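PDB 2DC0: probable amidase, which is of unknown function but belongs to the amidase family, with a large mixed beta sheet packed among helices. Local coordinates for residues 39-42 and 43-46; 95-99 and 100-104; 126-129 and 130-133; 210-213 and 214-217. All coordinates share one frame; numbering follows the deposited sequence.

Overall arrangement
Three of the four contacts lie at the start of a helix. Contact 1 begins helix 42-57, contact 2 helix 99-106 and contact 4 helix 213-224. Contact 3 is a tight turn in the loop between strand 110-115 and helix 149-157. Contact 1 lies at the surface, while contacts 2, 3 and 4 are partly buried. The chemistry differs with place. Asp41 caps with a carboxylate and Ser212 with a hydroxyl, whereas the capping residue of contact 2 is Ala98, beside a salt bridge. Contact 3 relies on one asparagine side chain. Contacts 1 and 2 both pack against strand 110-115. Contacts 3 and 4 lie on opposite sides of the chain's centre.

Contact 1. Residues 39-42 and 43-46; sequences YLDE and EAAR
Asp41 holds CG opposite its amide nitrogen across CA-CB (chi1 -175°), and this carries the carboxylate to Ala44 in the first turn of the helix. Asp41 OD1 accepts from Ala44 N at 3.0 Å. The N-H points almost straight at the oxygen, but it arrives from above the carboxylate plane. The carboxylate also lies against a methyl group, with Asp41 CG 3.5 Å from Ala44 CB. Arg46 keeps CG beside its backbone N (chi1 -76°) and then runs extended. Its CB and CG pass Glu42 O, and Arg46 NH1 lies 3.9 Å from Glu42 CB, an oblique approach. The two charged ends do not form a salt bridge, as Glu42 OE1 is 4.4 Å from Arg46 NH1. Arg46 instead pairs through NE with Glu22. Two backbone bonds complete the turn. Ala45 N donates to Asp41 O at 3.0 Å, and Arg46 N donates to Glu42 O at 2.7 Å. The buried methyl of Ala45 packs on Leu21 and Phe112. A negative charge at this helix end is probably favourable. The arrangement is a helix N-cap made by aspartate, placed where strand 37-40 gives way to helix 42-57.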
# COMPACT_ATOMS: atom_id res chain seq x y z
N TYR A 39 29.35 20.97 -1.28
CA TYR A 39 29.67 22.04 -2.22
C TYR A 39 29.18 23.40 -1.73
O TYR A 39 28.05 23.55 -1.27
CB TYR A 39 29.05 21.73 -3.59
CG TYR A 39 29.42 22.73 -4.66
CD1 TYR A 39 30.61 22.62 -5.37
CD2 TYR A 39 28.57 23.80 -4.95
CE1 TYR A 39 30.96 23.56 -6.35
CE2 TYR A 39 28.90 24.74 -5.93
CZ TYR A 39 30.10 24.62 -6.62
OH TYR A 39 30.42 25.55 -7.59
N LEU A 40 30.05 24.41 -1.82
CA LEU A 40 29.71 25.76 -1.39
C LEU A 40 30.41 26.81 -2.24
O LEU A 40 31.64 26.85 -2.30
CB LEU A 40 30.11 25.95 0.08
CG LEU A 40 30.04 27.37 0.66
CD1 LEU A 40 28.60 27.83 0.72
CD2 LEU A 40 30.65 27.37 2.06
N ASP A 41 29.63 27.65 -2.91
CA ASP A 41 30.20 28.73 -3.72
C ASP A 41 29.72 30.02 -3.07
O ASP A 41 28.63 30.50 -3.36
CB ASP A 41 29.71 28.67 -5.16
CG ASP A 41 30.39 29.69 -6.06
OD1 ASP A 41 30.85 30.73 -5.55
OD2 ASP A 41 30.46 29.46 -7.29
N GLU A 42 30.54 30.57 -2.18
CA GLU A 42 30.19 31.79 -1.47
C GLU A 42 29.91 32.97 -2.39
O GLU A 42 28.95 33.71 -2.17
CB GLU A 42 31.30 32.16 -0.48
CG GLU A 42 31.48 31.13 0.62
CD GLU A 42 32.53 31.54 1.63
OE1 GLU A 42 33.68 31.80 1.21
OE2 GLU A 42 32.21 31.60 2.83
N GLU A 43 30.74 33.16 -3.41
CA GLU A 43 30.56 34.27 -4.34
C GLU A 43 29.21 34.19 -5.04
O GLU A 43 28.45 35.16 -5.04
CB GLU A 43 31.69 34.29 -5.37
CG GLU A 43 33.00 34.83 -4.82
CD GLU A 43 34.08 34.89 -5.88
OE1 GLU A 43 33.81 35.42 -6.98
OE2 GLU A 43 35.21 34.42 -5.61
N ALA A 44 28.91 33.05 -5.64
CA ALA A 44 27.64 32.88 -6.33
C ALA A 44 26.48 33.08 -5.34
O ALA A 44 25.46 33.69 -5.69
CB ALA A 44 27.56 31.49 -6.96
N ALA A 45 26.64 32.58 -4.12
CA ALA A 45 25.60 32.72 -3.11
C ALA A 45 25.42 34.18 -2.72
O ALA A 45 24.29 34.67 -2.62
CB ALA A 45 25.96 31.89 -1.87
N ARG A 46 26.53 34.88 -2.48
CA ARG A 46 26.45 36.28 -2.10
C ARG A 46 25.81 37.10 -3.23
O ARG A 46 24.99 37.99 -2.98
CB ARG A 46 27.84 36.83 -1.75
CG ARG A 46 28.33 36.38 -0.37
CD ARG A 46 29.55 37.19 0.07
NE ARG A 46 29.88 37.00 1.49
CZ ARG A 46 30.92 36.30 1.93
NH1 ARG A 46 31.75 35.71 1.08
NH2 ARG A 46 31.16 36.20 3.23

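Contact 2. Residues 95-99 and 100-104; sequences PEEAR and AVRRL
Glu97 and Val101 meet in the tightly packed part of this helix start, where both are buried together with Ala98. Glu97 CG lies opposite its own N (chi1 175°) and the chain runs on extended, which carries the carboxylate to Val101 and Arg102. Glu97 OE2 lies 3.6 Å from Val101 CG1 and forms a salt bridge with Arg105. Ala98 CB touches Val101 CG2 at 4.0 Å. Ala98 is the N-cap residue. Its carbonyl O accepts from Arg102 N at 3.0 Å and more weakly from Val101 N. The partly exposed Arg102 covers Glu97 from the more open side. Glu97 OE1 sits over one face of its guanidinium, toward the rim, 3.1 Å from Arg102 NH2. The two planes are 78° apart. This second salt bridge therefore works by charge alone, for no N-H points at the oxygen. The other side is partly exposed and brings like charges together. Arg99 bends at chi2 and lays its guanidinium almost parallel to that of Arg103, the planes 11° apart. Arg99 NH2 lies over one face of the Arg103 group, 3.4 Å from Arg103 NH2. Solvent probably eases this approach. Arg103 N still donates to Arg99 O. Inward, Ala100 packs on Leu164 of strand 163-166, and Val101 on Leu111 of strand 110-115. Leu104 touches both strands and also Leu219 and Leu223 of helix 213-224.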
# COMPACT_ATOMS: atom_id res chain seq x y z
N PRO A 95 18.68 15.77 -14.79
CA PRO A 95 18.44 17.11 -15.32
C PRO A 95 19.24 18.15 -14.53
O PRO A 95 19.87 17.82 -13.52
CB PRO A 95 16.93 17.28 -15.15
CG PRO A 95 16.67 16.49 -13.89
CD PRO A 95 17.48 15.24 -14.13
N GLU A 96 19.22 19.39 -15.00
CA GLU A 96 19.96 20.47 -14.35
C GLU A 96 19.41 20.82 -12.96
O GLU A 96 20.15 21.28 -12.09
CB GLU A 96 19.93 21.72 -15.24
CG GLU A 96 20.66 22.93 -14.64
CD GLU A 96 20.55 24.17 -15.50
OE1 GLU A 96 19.43 24.47 -15.97
OE2 GLU A 96 21.57 24.86 -15.70
N GLU A 97 18.12 20.61 -12.77
CA GLU A 97 17.48 20.92 -11.50
C GLU A 97 16.36 19.94 -11.18
O GLU A 97 15.55 19.60 -12.04
CB GLU A 97 16.92 22.34 -11.55
CG GLU A 97 16.14 22.73 -10.32
CD GLU A 97 15.59 24.14 -10.43
OE1 GLU A 97 14.89 24.43 -11.42
OE2 GLU A 97 15.87 24.95 -9.52
N ALA A 98 16.32 19.49 -9.93
CA ALA A 98 15.28 18.56 -9.48
C ALA A 98 13.98 19.33 -9.30
O ALA A 98 13.99 20.52 -9.00
CB ALA A 98 15.70 17.90 -8.17
N ARG A 99 12.86 18.64 -9.48
CA ARG A 99 11.56 19.27 -9.33
C ARG A 99 11.36 19.87 -7.95
O ARG A 99 10.85 20.98 -7.81
CB ARG A 99 10.44 18.27 -9.60
CG ARG A 99 9.06 18.91 -9.61
CD ARG A 99 8.88 19.77 -10.85
NE ARG A 99 7.58 20.45 -10.87
CZ ARG A 99 7.30 21.55 -10.18
NH1 ARG A 99 8.22 22.12 -9.42
NH2 ARG A 99 6.09 22.10 -10.27
N ALA A 100 11.77 19.14 -6.92
CA ALA A 100 11.61 19.63 -5.55
C ALA A 100 12.42 20.89 -5.30
O ALA A 100 12.01 21.76 -4.53
CB ALA A 100 12.00 18.54 -4.55
N VAL A 101 13.58 20.98 -5.94
CA VAL A 101 14.46 22.14 -5.81
C VAL A 101 13.80 23.35 -6.49
O VAL A 101 13.84 24.47 -5.98
CB VAL A 101 15.85 21.85 -6.45
CG1 VAL A 101 16.67 23.13 -6.55
CG2 VAL A 101 16.60 20.83 -5.59
N ARG A 102 13.18 23.10 -7.64
CA ARG A 102 12.50 24.16 -8.37
C ARG A 102 11.38 24.73 -7.50
O ARG A 102 11.10 25.93 -7.55
CB ARG A 102 11.91 23.60 -9.67
CG ARG A 102 11.10 24.61 -10.47
CD ARG A 102 10.70 24.06 -11.84
NE ARG A 102 11.86 23.81 -12.68
CZ ARG A 102 12.52 22.65 -12.74
NH1 ARG A 102 12.13 21.62 -12.01
NH2 ARG A 102 13.57 22.53 -13.54
N ARG A 103 10.75 23.88 -6.70
CA ARG A 103 9.69 24.32 -5.80
C ARG A 103 10.26 25.32 -4.81
O ARG A 103 9.67 26.37 -4.55
CB ARG A 103 9.10 23.13 -5.03
CG ARG A 103 8.11 22.27 -5.83
CD ARG A 103 6.80 23.01 -6.03
NE ARG A 103 5.82 22.22 -6.79
CZ ARG A 103 4.61 22.65 -7.11
NH1 ARG A 103 4.22 23.86 -6.73
NH2 ARG A 103 3.78 21.88 -7.80
N LEU A 104 11.44 25.01 -4.27
CA LEU A 104 12.08 25.88 -3.30
C LEU A 104 12.58 27.16 -3.96
O LEU A 104 12.35 28.26 -3.46
CB LEU A 104 13.25 25.16 -2.63
CG LEU A 104 12.94 23.92 -1.79
CD1 LEU A 104 14.24 23.30 -1.32
CD2 LEU A 104 12.07 24.29 -0.59

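Contact 3. Residues 126-129 and 130-133; sequences GENP and WTGP
Asn128 and Trp130 meet through a side-chain oxygen and a backbone amide. Asn128 sets CG opposite its own N (chi1 -172°), which places OD1 within reach of the next two amides. Asn128 OD1 accepts from Trp130 N at 2.8 Å, with the donor in the carbonyl plane. It also accepts from Thr131 N at 3.1 Å. That second donor stands well above the plane, though its N-H points fairly straight at the oxygen. One oxygen thus takes two backbone N-H groups. The other end of the amide is also held, because Asn128 ND2 is hydrogen-bonded to Gly86 O and Met117 O, and this fixes its rotation. The bond to Trp130 makes an Asx turn, lying in the loop between strand 110-115 and helix 149-157. Gly132 N also gives a weak bond to Asn128 O. With this bond and the one from Thr131 N the turn extends to an Asx motif, and the chain doubles back. Pro129 occupies the bend between Asn128 and Trp130. Trp130 starts its side chain beside the turn, Trp130 CB lying 3.2 Å from Asn128 OD1. The indole then leads off to Glu119, where Trp130 NE1 is hydrogen-bonded to the carboxylate. Thr131 crosses the asparagine at about a right angle, with OG1 3.3 Å from Asn128 CG. The same hydroxyl donates to Gly132 O at 2.9 Å.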
# COMPACT_ATOMS: atom_id res chain seq x y z
N GLY A 126 26.69 7.68 7.70
CA GLY A 126 27.18 9.01 7.41
C GLY A 126 28.68 8.97 7.23
O GLY A 126 29.33 10.00 7.00
N GLU A 127 29.25 7.77 7.35
CA GLU A 127 30.68 7.60 7.15
C GLU A 127 30.87 7.40 5.65
O GLU A 127 30.17 6.60 5.03
CB GLU A 127 31.18 6.39 7.95
CG GLU A 127 31.24 6.66 9.44
CD GLU A 127 31.52 5.42 10.26
OE1 GLU A 127 32.32 4.57 9.80
OE2 GLU A 127 30.96 5.29 11.37
N ASN A 128 31.81 8.14 5.08
CA ASN A 128 32.06 8.13 3.65
C ASN A 128 33.56 8.28 3.42
O ASN A 128 34.15 9.30 3.77
CB ASN A 128 31.29 9.30 3.03
CG ASN A 128 31.30 9.30 1.51
OD1 ASN A 128 32.35 9.14 0.89
ND2 ASN A 128 30.13 9.51 0.91
N PRO A 129 34.21 7.26 2.83
CA PRO A 129 35.65 7.28 2.55
C PRO A 129 36.06 8.26 1.45
O PRO A 129 37.22 8.66 1.38
CB PRO A 129 35.95 5.84 2.18
CG PRO A 129 34.69 5.43 1.46
CD PRO A 129 33.60 6.00 2.37
N TRP A 130 35.11 8.63 0.60
CA TRP A 130 35.40 9.56 -0.49
C TRP A 130 35.44 11.02 -0.04
O TRP A 130 36.38 11.75 -0.35
CB TRP A 130 34.34 9.43 -1.59
CG TRP A 130 34.26 8.08 -2.24
CD1 TRP A 130 33.12 7.40 -2.58
CD2 TRP A 130 35.35 7.24 -2.65
NE1 TRP A 130 33.43 6.20 -3.17
CE2 TRP A 130 34.80 6.07 -3.23
CE3 TRP A 130 36.75 7.37 -2.59
CZ2 TRP A 130 35.59 5.03 -3.74
CZ3 TRP A 130 37.54 6.33 -3.10
CH2 TRP A 130 36.95 5.18 -3.67
N THR A 131 34.42 11.43 0.70
CA THR A 131 34.28 12.80 1.18
C THR A 131 34.78 12.97 2.61
O THR A 131 35.00 14.09 3.07
CB THR A 131 32.81 13.20 1.19
OG1 THR A 131 32.12 12.40 2.16
CG2 THR A 131 32.19 12.97 -0.18
N GLY A 132 34.95 11.86 3.31
CA GLY A 132 35.36 11.94 4.69
C GLY A 132 34.05 11.83 5.45
O GLY A 132 33.00 12.17 4.91
N PRO A 133 34.06 11.39 6.71
CA PRO A 133 32.80 11.27 7.45
C PRO A 133 32.14 12.59 7.83
O PRO A 133 32.80 13.60 8.04
CB PRO A 133 33.21 10.46 8.68
CG PRO A 133 34.62 10.95 8.93
CD PRO A 133 35.21 10.98 7.54

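Contact 4. Residues 210-213 and 214-217; sequences TRSV and RDAH
Ser212 and Asp215 face each other across the first turn of helix 213-224. Ser212 is the N-cap residue. Its OG stands between its own N and carbonyl carbon (chi1 63°) and accepts from Asp215 N in a weak bond of 3.3 Å. The same OG lies 3.4 Å from Asp215 CG, beside the carboxylate. The carbonyl of Ser212 is gripped more firmly. Ser212 O accepts from Ala216 N at 3.2 Å. Thr210 OG1 donates to Ser212 O at 2.8 Å and reaches it from the opposite face of the carbonyl plane. Thr210 also packs obliquely on the aspartate, with CB 3.6 Å from Asp215 CB. One step on, His217 N donates to Val213 O, a regular helical bond.

A water joins the preceding loop to the helix. It accepts from Arg211 N and donates to Asp215 OD2 at 2.6 Å. Further out, residues near the N-terminus supply most of the partners: Asp215 takes Leu3 N on OD2 and Leu4 N on OD1, while Asp2 OD2 is hydrogen-bonded to Ser212 OG and forms a salt bridge with Arg214 NE. Val213 N is hydrogen-bonded to Glu430 of helix 419-430.

The Asp215 carboxylate is thus buried but well supplied with N-H groups and a water, which probably stabilises its negative charge. The weak serine cap is one part of a polar network that ties the start of helix 213-224 to the start of helix 3-11.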
# COMPACT_ATOMS: atom_id res chain seq x y z
N THR A 210 14.33 20.44 9.54
CA THR A 210 14.13 21.76 10.12
C THR A 210 14.46 21.83 11.61
O THR A 210 14.78 20.83 12.24
CB THR A 210 12.65 22.17 9.99
OG1 THR A 210 11.83 21.20 10.66
CG2 THR A 210 12.24 22.23 8.52
N ARG A 211 14.34 23.04 12.17
CA ARG A 211 14.60 23.25 13.58
C ARG A 211 13.31 23.19 14.41
O ARG A 211 13.35 23.18 15.63
CB ARG A 211 15.29 24.60 13.80
CG ARG A 211 16.69 24.68 13.21
CD ARG A 211 17.30 26.05 13.43
NE ARG A 211 17.53 26.31 14.85
CZ ARG A 211 18.52 25.76 15.56
NH1 ARG A 211 19.37 24.93 14.97
NH2 ARG A 211 18.65 26.03 16.85
N SER A 212 12.17 23.15 13.74
CA SER A 212 10.89 23.10 14.45
C SER A 212 9.82 22.42 13.62
O SER A 212 9.95 22.28 12.40
CB SER A 212 10.43 24.52 14.79
OG SER A 212 10.18 25.24 13.59
N VAL A 213 8.74 22.00 14.29
CA VAL A 213 7.66 21.34 13.59
C VAL A 213 6.90 22.31 12.68
O VAL A 213 6.45 21.92 11.60
CB VAL A 213 6.67 20.67 14.57
CG1 VAL A 213 5.49 20.09 13.81
CG2 VAL A 213 7.39 19.57 15.35
N ARG A 214 6.76 23.57 13.11
CA ARG A 214 6.03 24.53 12.28
C ARG A 214 6.78 24.78 10.97
O ARG A 214 6.16 25.03 9.94
CB ARG A 214 5.81 25.86 13.04
CG ARG A 214 7.08 26.63 13.35
CD ARG A 214 6.74 27.96 14.02
NE ARG A 214 7.91 28.82 14.15
CZ ARG A 214 7.86 30.08 14.58
NH1 ARG A 214 6.69 30.63 14.90
NH2 ARG A 214 8.97 30.80 14.67
N ASP A 215 8.11 24.70 11.02
CA ASP A 215 8.91 24.86 9.82
C ASP A 215 8.72 23.65 8.91
O ASP A 215 8.63 23.79 7.68
CB ASP A 215 10.40 24.99 10.17
CG ASP A 215 10.82 26.42 10.47
OD1 ASP A 215 9.94 27.30 10.60
OD2 ASP A 215 12.03 26.66 10.58
N ALA A 216 8.65 22.46 9.51
CA ALA A 216 8.48 21.23 8.74
C ALA A 216 7.18 21.27 7.93
O ALA A 216 7.15 20.89 6.76
CB ALA A 216 8.48 20.01 9.69
N HIS A 217 6.10 21.72 8.58
CA HIS A 217 4.80 21.84 7.93
C HIS A 217 4.86 22.91 6.82
O HIS A 217 4.40 22.69 5.70
CB HIS A 217 3.74 22.24 8.96
CG HIS A 217 2.48 22.78 8.35
ND1 HIS A 217 1.57 21.98 7.69
CD2 HIS A 217 2.00 24.04 8.28
CE1 HIS A 217 0.58 22.73 7.24
NE2 HIS A 217 0.82 23.98 7.58
O HOH W 1 14.01 24.95 10.17